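Local coordinates for beta-N-acetylhexosaminidase (Streptomyces plicatus, PDB 1JAK), which removes terminal non-reducing beta-linked N-acetylhexosamine units from glycosides by hydrolysis as a family 20 glycoside hydrolase, probably through substrate-assisted catalysis, at residues D153-Y157 / A158-A162; D296-D299 / D300-E304; H351-A354 / G355-P358. All blocks are in the same frame, centred on the assembly; numbering follows the deposited sequence.

How the interactions relate
The three local contacts are spread along one chain and do not touch. Interaction 1, at 153-162, leads from a strand of the N-terminal sheet into the first strand of the parallel barrel; interaction 2, at 296-304, lies on outer barrel helix 292-307; interaction 3, at 351-358, is the turn after barrel strand 346-350. The centre of interaction 1 is about 31 Å from that of interaction 2 and about 24 Å from that of interaction 3; the centres of interactions 2 and 3 are about 21 Å apart. Interaction 3 is close to the bound isofagomine-type inhibitor, the side chain of Gln352 lying about 6 Å from it, whereas Trp159 of interaction 1 is about 13 Å away. Interaction 2 belongs to the barrel's helical shell.

Interaction 1: D153-Y157 / A158-A162. With SO4 (sulfate ion), chain B.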
ATOM      1  N   ASP A 153      -8.799  18.437   5.457  1.00 11.96           N
ATOM      2  CA  ASP A 153      -8.085  17.197   5.729  1.00 12.13           C
ATOM      3  C   ASP A 153      -6.599  17.185   5.353  1.00 11.22           C
ATOM      4  O   ASP A 153      -6.227  17.578   4.252  1.00 11.89           O
ATOM      5  CB  ASP A 153      -8.835  16.110   4.950  1.00 10.87           C
ATOM      6  CG  ASP A 153      -8.689  14.728   5.537  1.00 10.81           C
ATOM      7  OD1 ASP A 153      -8.143  14.579   6.648  1.00 11.40           O
ATOM      8  OD2 ASP A 153      -9.150  13.780   4.863  1.00 11.30           O
ATOM      9  N   THR A 154      -5.757  16.724   6.278  1.00 10.41           N
ATOM     10  CA  THR A 154      -4.319  16.606   6.044  1.00 10.60           C
ATOM     11  C   THR A 154      -3.869  15.308   6.719  1.00 10.36           C
ATOM     12  O   THR A 154      -4.486  14.868   7.685  1.00 11.70           O
ATOM     13  CB  THR A 154      -3.529  17.782   6.657  1.00 12.24           C
ATOM     14  OG1 THR A 154      -3.862  17.903   8.046  1.00 14.86           O
ATOM     15  CG2 THR A 154      -3.852  19.087   5.925  1.00 13.95           C
ATOM     16  N   PRO A 155      -2.790  14.682   6.219  1.00 11.33           N
ATOM     17  CA  PRO A 155      -2.280  13.426   6.787  1.00 11.50           C
ATOM     18  C   PRO A 155      -1.375  13.540   8.013  1.00 11.07           C
ATOM     19  O   PRO A 155      -0.594  14.480   8.146  1.00 11.39           O
ATOM     20  CB  PRO A 155      -1.547  12.804   5.609  1.00 10.59           C
ATOM     21  CG  PRO A 155      -0.937  14.007   4.962  1.00 12.00           C
ATOM     22  CD  PRO A 155      -2.090  15.004   4.962  1.00 11.24           C
ATOM     23  N   ARG A 156      -1.478  12.552   8.894  1.00 10.28           N
ATOM     24  CA  ARG A 156      -0.672  12.493  10.109  1.00 11.51           C
ATOM     25  C   ARG A 156       0.747  12.027   9.787  1.00 11.96           C
ATOM     26  O   ARG A 156       1.727  12.597  10.277  1.00 12.14           O
ATOM     27  CB  ARG A 156      -1.314  11.529  11.108  1.00 10.57           C
ATOM     28  CG  ARG A 156      -0.540  11.360  12.409  1.00 10.26           C
ATOM     29  CD  ARG A 156      -1.206  10.335  13.309  1.00 10.95           C
ATOM     30  NE  ARG A 156      -0.544  10.255  14.609  1.00 12.32           N
ATOM     31  CZ  ARG A 156      -0.866   9.386  15.562  1.00 13.18           C
ATOM     32  NH1 ARG A 156      -1.842   8.508  15.372  1.00 12.01           N
ATOM     33  NH2 ARG A 156      -0.218   9.410  16.722  1.00 14.61           N
ATOM     34  N   TYR A 157       0.845  10.987   8.956  1.00 10.63           N
ATOM     35  CA  TYR A 157       2.128  10.411   8.551  1.00  9.82           C
ATOM     36  C   TYR A 157       2.318  10.468   7.041  1.00  9.90           C
ATOM     37  O   TYR A 157       1.351  10.378   6.287  1.00  9.50           O
ATOM     38  CB  TYR A 157       2.212   8.948   8.995  1.00  8.95           C
ATOM     39  CG  TYR A 157       2.264   8.759  10.489  1.00  9.50           C
ATOM     40  CD1 TYR A 157       3.399   9.116  11.215  1.00 10.52           C
ATOM     41  CD2 TYR A 157       1.178   8.219  11.181  1.00  8.58           C
ATOM     42  CE1 TYR A 157       3.454   8.939  12.594  1.00 11.28           C
ATOM     43  CE2 TYR A 157       1.224   8.039  12.563  1.00 10.24           C
ATOM     44  CZ  TYR A 157       2.366   8.401  13.260  1.00 10.84           C
ATOM     45  OH  TYR A 157       2.420   8.222  14.623  1.00 10.98           O
ATOM     46  N   ALA A 158       3.572  10.595   6.611  1.00  9.63           N
ATOM     47  CA  ALA A 158       3.899  10.663   5.190  1.00 10.35           C
ATOM     48  C   ALA A 158       4.109   9.286   4.565  1.00 10.27           C
ATOM     49  O   ALA A 158       4.077   9.149   3.343  1.00 10.52           O
ATOM     50  CB  ALA A 158       5.140  11.522   4.978  1.00 11.96           C
ATOM     51  N   TRP A 159       4.344   8.272   5.395  1.00  9.95           N
ATOM     52  CA  TRP A 159       4.533   6.919   4.878  1.00  9.08           C
ATOM     53  C   TRP A 159       3.280   6.103   5.176  1.00  8.26           C
ATOM     54  O   TRP A 159       3.080   5.641   6.293  1.00  8.56           O
ATOM     55  CB  TRP A 159       5.763   6.251   5.513  1.00  8.82           C
ATOM     56  CG  TRP A 159       6.132   4.959   4.836  1.00  8.00           C
ATOM     57  CD1 TRP A 159       5.451   3.774   4.899  1.00  7.74           C
ATOM     58  CD2 TRP A 159       7.224   4.744   3.932  1.00  7.53           C
ATOM     59  NE1 TRP A 159       6.047   2.839   4.088  1.00  8.84           N
ATOM     60  CE2 TRP A 159       7.137   3.407   3.481  1.00  7.37           C
ATOM     61  CE3 TRP A 159       8.267   5.552   3.455  1.00  8.57           C
ATOM     62  CZ2 TRP A 159       8.053   2.858   2.574  1.00  8.42           C
ATOM     63  CZ3 TRP A 159       9.179   5.008   2.553  1.00  8.93           C
ATOM     64  CH2 TRP A 159       9.064   3.671   2.124  1.00  8.37           C
ATOM     65  N   ARG A 160       2.428   5.951   4.167  1.00  8.41           N
ATOM     66  CA  ARG A 160       1.184   5.196   4.301  1.00  6.82           C
ATOM     67  C   ARG A 160       1.216   4.218   3.133  1.00  8.33           C
ATOM     68  O   ARG A 160       0.794   4.542   2.022  1.00  7.25           O
ATOM     69  CB  ARG A 160      -0.018   6.150   4.202  1.00  8.28           C
ATOM     70  CG  ARG A 160       0.078   7.352   5.157  1.00  8.08           C
ATOM     71  CD  ARG A 160      -1.176   8.221   5.128  1.00  8.15           C
ATOM     72  NE  ARG A 160      -1.514   8.655   3.774  1.00  7.08           N
ATOM     73  CZ  ARG A 160      -0.918   9.653   3.127  1.00  8.53           C
ATOM     74  NH1 ARG A 160       0.055  10.346   3.704  1.00  9.37           N
ATOM     75  NH2 ARG A 160      -1.290   9.948   1.888  1.00  6.80           N
ATOM     76  N   SER A 161       1.723   3.015   3.387  1.00  7.81           N
ATOM     77  CA  SER A 161       1.875   2.050   2.308  1.00  8.00           C
ATOM     78  C   SER A 161       1.176   0.715   2.427  1.00  7.56           C
ATOM     79  O   SER A 161       0.744   0.296   3.500  1.00  7.06           O
ATOM     80  CB  SER A 161       3.363   1.786   2.074  1.00 12.46           C
ATOM     81  OG  SER A 161       3.973   1.344   3.269  1.00 19.66           O
ATOM     82  N   ALA A 162       1.077   0.058   1.278  1.00  6.76           N
ATOM     83  CA  ALA A 162       0.477  -1.261   1.171  1.00  6.18           C
ATOM     84  C   ALA A 162       1.476  -2.081   0.373  1.00  6.66           C
ATOM     85  O   ALA A 162       2.040  -1.594  -0.608  1.00  6.79           O
ATOM     86  CB  ALA A 162      -0.855  -1.182   0.428  1.00  6.80           C
TER
HETATM   87  S   SO4 B 605       2.360  12.325  16.138  1.00 29.32           S
HETATM   88  O1  SO4 B 605       3.767  11.889  16.236  1.00 29.74           O
HETATM   89  O2  SO4 B 605       1.578  11.717  17.233  1.00 28.66           O
HETATM   90  O3  SO4 B 605       2.296  13.795  16.243  1.00 30.20           O
HETATM   91  O4  SO4 B 605       1.803  11.906  14.835  1.00 27.41           O
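Tyr157 and Arg160 meet through the backbone carbonyl of the one and the guanidinium of the other. Arg160 NH1 donates to Tyr157 O at 2.9 Å with an N-H...O angle of 155°, and the oxygen lies in the guanidinium plane while the donor lies in the carbonyl plane. The arginine folds back to make this bond: CG stands anti to its own carbonyl carbon, and a bend at chi3 (-54°) turns the head toward the preceding loop, with CG and CD passing alongside the same oxygen. Pro155 lies against this head, its CB 3.5 Å from Arg160 NH1. The other terminal nitrogen, Arg160 NH2, forms a salt bridge with Glu98 and a hydrogen bond to Lys187 O, which would help fix the rotation of the group. Ala158 leads into strand 159-165, its O accepting from Asn189 ND2 and Lys190 NZ. Arg156 CG lies over one face of the Tyr157 ring, toward its rim, and the tyrosine hydroxyl in turn lies over a face of the guanidinium. The extended Arg156 chain ends at a sulfate, probably from the crystallisation liquor. Arg156 NE reaches sulfate O4 at 2.9 Å and Arg156 NH2 reaches O2 at 3.0 Å, a two-pronged grip at the guanidinium edge; NH2 also pairs with Asp427. The segment links strand 145-153 of the N-terminal domain to strand 159-165 of the barrel. Here Tyr157 packs on Val440 of strand 440-447, Pro155 and Arg160 on Trp474 of helix 465-474, and Trp159 on Lys190 of strand 190-194.

Interaction 2: D296-D299 / D300-E304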
ATOM      1  N   ASP A 296      28.879  -8.667  -7.068  1.00 13.39           N
ATOM      2  CA  ASP A 296      28.774  -8.218  -8.452  1.00 14.11           C
ATOM      3  C   ASP A 296      27.302  -8.370  -8.822  1.00 13.74           C
ATOM      4  O   ASP A 296      26.706  -7.497  -9.455  1.00 13.83           O
ATOM      5  CB  ASP A 296      29.624  -9.086  -9.383  1.00 16.28           C
ATOM      6  CG  ASP A 296      31.112  -8.873  -9.186  1.00 18.83           C
ATOM      7  OD1 ASP A 296      31.520  -7.719  -8.934  1.00 20.44           O
ATOM      8  OD2 ASP A 296      31.874  -9.855  -9.299  1.00 21.27           O
ATOM      9  N   PHE A 297      26.728  -9.496  -8.407  1.00 12.58           N
ATOM     10  CA  PHE A 297      25.324  -9.815  -8.650  1.00 12.09           C
ATOM     11  C   PHE A 297      24.415  -8.753  -8.026  1.00 12.04           C
ATOM     12  O   PHE A 297      23.536  -8.201  -8.691  1.00 11.70           O
ATOM     13  CB  PHE A 297      25.006 -11.188  -8.048  1.00 13.19           C
ATOM     14  CG  PHE A 297      23.540 -11.515  -8.016  1.00 14.42           C
ATOM     15  CD1 PHE A 297      22.869 -11.875  -9.176  1.00 16.17           C
ATOM     16  CD2 PHE A 297      22.830 -11.450  -6.821  1.00 16.24           C
ATOM     17  CE1 PHE A 297      21.505 -12.166  -9.150  1.00 16.64           C
ATOM     18  CE2 PHE A 297      21.466 -11.737  -6.784  1.00 16.68           C
ATOM     19  CZ  PHE A 297      20.806 -12.095  -7.952  1.00 14.49           C
ATOM     20  N   VAL A 298      24.634  -8.465  -6.747  1.00 11.43           N
ATOM     21  CA  VAL A 298      23.824  -7.476  -6.048  1.00 11.54           C
ATOM     22  C   VAL A 298      23.934  -6.097  -6.689  1.00 12.45           C
ATOM     23  O   VAL A 298      22.930  -5.402  -6.853  1.00 12.32           O
ATOM     24  CB  VAL A 298      24.219  -7.378  -4.561  1.00 11.35           C
ATOM     25  CG1 VAL A 298      23.506  -6.200  -3.905  1.00 11.10           C
ATOM     26  CG2 VAL A 298      23.850  -8.675  -3.845  1.00 11.08           C
ATOM     27  N   ASP A 299      25.147  -5.701  -7.060  1.00 11.96           N
ATOM     28  CA  ASP A 299      25.337  -4.399  -7.683  1.00 12.90           C
ATOM     29  C   ASP A 299      24.593  -4.328  -9.016  1.00 12.73           C
ATOM     30  O   ASP A 299      23.920  -3.333  -9.299  1.00 13.98           O
ATOM     31  CB  ASP A 299      26.827  -4.113  -7.883  1.00 14.08           C
ATOM     32  CG  ASP A 299      27.088  -2.691  -8.347  1.00 15.86           C
ATOM     33  OD1 ASP A 299      26.848  -2.403  -9.533  1.00 17.77           O
ATOM     34  OD2 ASP A 299      27.519  -1.858  -7.521  1.00 18.78           O
ATOM     35  N   ASP A 300      24.697  -5.382  -9.824  1.00 12.09           N
ATOM     36  CA  ASP A 300      24.013  -5.410 -11.117  1.00 11.88           C
ATOM     37  C   ASP A 300      22.500  -5.287 -10.952  1.00 12.54           C
ATOM     38  O   ASP A 300      21.850  -4.502 -11.648  1.00 11.04           O
ATOM     39  CB  ASP A 300      24.313  -6.706 -11.886  1.00 12.83           C
ATOM     40  CG  ASP A 300      25.720  -6.746 -12.460  1.00 14.47           C
ATOM     41  OD1 ASP A 300      26.332  -5.672 -12.650  1.00 14.73           O
ATOM     42  OD2 ASP A 300      26.205  -7.860 -12.743  1.00 13.95           O
ATOM     43  N   VAL A 301      21.940  -6.067 -10.033  1.00 12.05           N
ATOM     44  CA  VAL A 301      20.499  -6.044  -9.802  1.00 12.08           C
ATOM     45  C   VAL A 301      19.996  -4.710  -9.252  1.00 11.89           C
ATOM     46  O   VAL A 301      19.026  -4.151  -9.767  1.00 11.14           O
ATOM     47  CB  VAL A 301      20.074  -7.180  -8.846  1.00 12.61           C
ATOM     48  CG1 VAL A 301      18.606  -7.020  -8.461  1.00 13.35           C
ATOM     49  CG2 VAL A 301      20.286  -8.523  -9.525  1.00 11.12           C
ATOM     50  N   ILE A 302      20.647  -4.200  -8.214  1.00 10.99           N
ATOM     51  CA  ILE A 302      20.230  -2.933  -7.626  1.00 11.13           C
ATOM     52  C   ILE A 302      20.374  -1.795  -8.636  1.00 11.80           C
ATOM     53  O   ILE A 302      19.545  -0.881  -8.683  1.00 11.92           O
ATOM     54  CB  ILE A 302      21.047  -2.625  -6.349  1.00 12.38           C
ATOM     55  CG1 ILE A 302      20.653  -3.616  -5.247  1.00 12.53           C
ATOM     56  CG2 ILE A 302      20.813  -1.187  -5.906  1.00 11.99           C
ATOM     57  CD1 ILE A 302      21.398  -3.432  -3.932  1.00 15.09           C
ATOM     58  N   GLY A 303      21.421  -1.857  -9.453  1.00 11.55           N
ATOM     59  CA  GLY A 303      21.624  -0.820 -10.450  1.00 12.03           C
ATOM     60  C   GLY A 303      20.510  -0.804 -11.482  1.00 12.73           C
ATOM     61  O   GLY A 303      19.986   0.260 -11.832  1.00 12.32           O
ATOM     62  N   GLU A 304      20.140  -1.982 -11.975  1.00 12.45           N
ATOM     63  CA  GLU A 304      19.085  -2.071 -12.974  1.00 12.59           C
ATOM     64  C   GLU A 304      17.724  -1.718 -12.389  1.00 12.78           C
ATOM     65  O   GLU A 304      16.894  -1.104 -13.062  1.00 13.10           O
ATOM     66  CB  GLU A 304      19.051  -3.472 -13.604  1.00 13.53           C
ATOM     67  CG  GLU A 304      20.204  -3.720 -14.579  1.00 13.26           C
ATOM     68  CD  GLU A 304      19.982  -4.916 -15.489  1.00 13.74           C
ATOM     69  OE1 GLU A 304      18.833  -5.119 -15.941  1.00 14.22           O
ATOM     70  OE2 GLU A 304      20.960  -5.639 -15.778  1.00 11.64           O
TER
HETATM   71  O   HOH W   1      26.263  -2.954 -12.147  1.00 25.32           O
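Asp299 OD1 is held by two groups, a water molecule at 2.7 Å and the hydroxyl of Tyr343. The same water gives its other proton to Asp300 OD1 at 2.8 Å, bridging two successive carboxylates whose OD1 atoms, on Asp299 and Asp300, stand 4.5 Å apart, and the shared water probably eases their mutual repulsion. The two aspartates leave the helix differently: Asp299 has CG anti to the backbone N (chi1 -172°), Asp300 has CG anti to the carbonyl carbon (chi1 -74°), and the water sits between the resulting branches. The second oxygens find other mates, Asp299 OD2 in a salt bridge with Lys342 and Asp300 OD2 in a hydrogen bond from Trp208 NE1. Were Asp300 an alanine, Trp208 NE1 would probably lose its acceptor and the water one of its two carboxylates. On the apolar side, Phe297 and Val301 project together from the helix, and Val301 CG2 sits over one face of the Phe297 ring, 4.1 Å from the centroid, in a CH-pi contact; Trp208 meets the same ring edge-to-face. Val298 and Ile302 repeat this spacing, with Val298 CG1 and Ile302 CD1 pressed to 3.5 Å, closer than two carbons normally come. Backbone bonds of i to i+4 type underlie both pairs: Val301 N to Phe297 O at 3.0 Å and Ile302 N to Val298 O at 2.9 Å. Val298 and Ile302 pack on Ile339 of helix 326-342, and Phe297 on Leu267 of a loop. Buried apolar residues facing a neighbouring helix and loops, with carboxylates on the more exposed side, mark an amphipathic outer helix of an alpha/beta barrel.

Interaction 3: H351-A354 / G355-P358; sequences HQLA and GAEP
A 3-10 turn directly follows barrel strand 346-350, and its successive i to i+3 bonds join 351-354 to 355-358. Gly355 N donates to Gln352 O at 3.0 Å, and Ala356 N to Leu353 O at 2.8 Å. In both, the donor stands well above the carbonyl plane, 62° out of it in the second. Ala354 N makes the same i to i+3 bond to His351 O. The oxygen of Leu353 has a second neighbour, since the ring of Pro358 swings back over the turn: Pro358 CG lies 3.4 Å from Leu353 O and 3.8 Å from Ala354 CA. Glu357 takes a positive phi of 49°, which helps bring the proline back toward the turn; its carboxylate forms a salt bridge with Lys334. Leu353 has CG anti to the backbone N (chi1 -178°), from where CD1 comes within 4.3 Å of Ala356 CB and CG within 4.3 Å of Pro358 CG. The leucine and Ala356 both also rest on Met333 of helix 326-342, burying this apolar side. At the other end of the turn, Gln352 NE2 lies 3.3 Å above the plane of the His351 ring, near its rim, while Gln352 OE1 accepts a bond from Trp367 NE1, and His351 NE2 is hydrogen-bonded to Glu376 OE2. Trp367 is part of the inhibitor pocket; Gln352 therefore probably acts from the second shell, steadying the Trp367 ring. The turn is thus one of the loops at the C-terminal ends of the strands, the place where alpha/beta barrels carry their active site.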
ATOM      1  N   HIS A 351      13.133  -4.655   9.815  1.00  6.96           N
ATOM      2  CA  HIS A 351      13.851  -4.243  11.020  1.00  6.69           C
ATOM      3  C   HIS A 351      15.068  -5.053  11.441  1.00  8.44           C
ATOM      4  O   HIS A 351      15.802  -4.627  12.327  1.00  9.28           O
ATOM      5  CB  HIS A 351      12.895  -4.061  12.214  1.00  6.55           C
ATOM      6  CG  HIS A 351      12.410  -5.339  12.818  1.00  7.37           C
ATOM      7  ND1 HIS A 351      11.260  -5.975  12.402  1.00  6.15           N
ATOM      8  CD2 HIS A 351      12.906  -6.085  13.834  1.00  7.01           C
ATOM      9  CE1 HIS A 351      11.067  -7.055  13.137  1.00  6.98           C
ATOM     10  NE2 HIS A 351      12.052  -7.145  14.014  1.00  6.60           N
ATOM     11  N   GLN A 352      15.295  -6.206  10.820  1.00  7.79           N
ATOM     12  CA  GLN A 352      16.486  -6.988  11.145  1.00  9.12           C
ATOM     13  C   GLN A 352      17.714  -6.144  10.791  1.00  9.82           C
ATOM     14  O   GLN A 352      18.804  -6.358  11.324  1.00  9.56           O
ATOM     15  CB  GLN A 352      16.525  -8.293  10.345  1.00  8.33           C
ATOM     16  CG  GLN A 352      15.627  -9.400  10.884  1.00  8.98           C
ATOM     17  CD  GLN A 352      14.162  -9.032  10.856  1.00  9.73           C
ATOM     18  OE1 GLN A 352      13.668  -8.498   9.866  1.00  9.73           O
ATOM     19  NE2 GLN A 352      13.453  -9.332  11.938  1.00  9.67           N
ATOM     20  N   LEU A 353      17.532  -5.188   9.883  1.00  8.91           N
ATOM     21  CA  LEU A 353      18.627  -4.312   9.467  1.00  9.33           C
ATOM     22  C   LEU A 353      19.107  -3.445  10.632  1.00  9.35           C
ATOM     23  O   LEU A 353      20.251  -2.979  10.637  1.00 10.55           O
ATOM     24  CB  LEU A 353      18.184  -3.416   8.300  1.00  9.36           C
ATOM     25  CG  LEU A 353      19.228  -2.461   7.702  1.00  8.88           C
ATOM     26  CD1 LEU A 353      20.409  -3.252   7.155  1.00 10.69           C
ATOM     27  CD2 LEU A 353      18.595  -1.641   6.589  1.00  9.67           C
ATOM     28  N   ALA A 354      18.237  -3.233  11.616  1.00  9.91           N
ATOM     29  CA  ALA A 354      18.583  -2.424  12.784  1.00 10.56           C
ATOM     30  C   ALA A 354      19.720  -3.075  13.563  1.00 11.96           C
ATOM     31  O   ALA A 354      20.396  -2.424  14.366  1.00 13.41           O
ATOM     32  CB  ALA A 354      17.366  -2.244  13.683  1.00 11.80           C
ATOM     33  N   GLY A 355      19.921  -4.366  13.328  1.00 10.73           N
ATOM     34  CA  GLY A 355      20.993  -5.074  14.002  1.00 11.80           C
ATOM     35  C   GLY A 355      22.239  -5.145  13.139  1.00 12.32           C
ATOM     36  O   GLY A 355      23.205  -5.822  13.492  1.00 13.29           O
ATOM     37  N   ALA A 356      22.227  -4.436  12.011  1.00 11.90           N
ATOM     38  CA  ALA A 356      23.364  -4.440  11.096  1.00 12.41           C
ATOM     39  C   ALA A 356      23.788  -3.035  10.673  1.00 13.83           C
ATOM     40  O   ALA A 356      24.114  -2.796   9.508  1.00 13.69           O
ATOM     41  CB  ALA A 356      23.041  -5.282   9.868  1.00 12.88           C
ATOM     42  N   GLU A 357      23.766  -2.112  11.628  1.00 14.63           N
ATOM     43  CA  GLU A 357      24.177  -0.729  11.409  1.00 15.96           C
ATOM     44  C   GLU A 357      23.575  -0.033  10.186  1.00 14.85           C
ATOM     45  O   GLU A 357      24.229   0.103   9.147  1.00 14.38           O
ATOM     46  CB  GLU A 357      25.705  -0.663  11.332  1.00 18.77           C
ATOM     47  CG  GLU A 357      26.263   0.742  11.207  1.00 24.46           C
ATOM     48  CD  GLU A 357      27.779   0.766  11.208  1.00 28.10           C
ATOM     49  OE1 GLU A 357      28.388   0.014  10.417  1.00 31.62           O
ATOM     50  OE2 GLU A 357      28.361   1.541  11.998  1.00 29.01           O
ATOM     51  N   PRO A 358      22.320   0.425  10.300  1.00 14.20           N
ATOM     52  CA  PRO A 358      21.659   1.112   9.186  1.00 13.30           C
ATOM     53  C   PRO A 358      22.465   2.347   8.791  1.00 13.61           C
ATOM     54  O   PRO A 358      22.974   3.060   9.661  1.00 14.07           O
ATOM     55  CB  PRO A 358      20.301   1.494   9.771  1.00 13.68           C
ATOM     56  CG  PRO A 358      20.054   0.429  10.796  1.00 14.52           C
ATOM     57  CD  PRO A 358      21.407   0.284  11.447  1.00 13.43           C
TER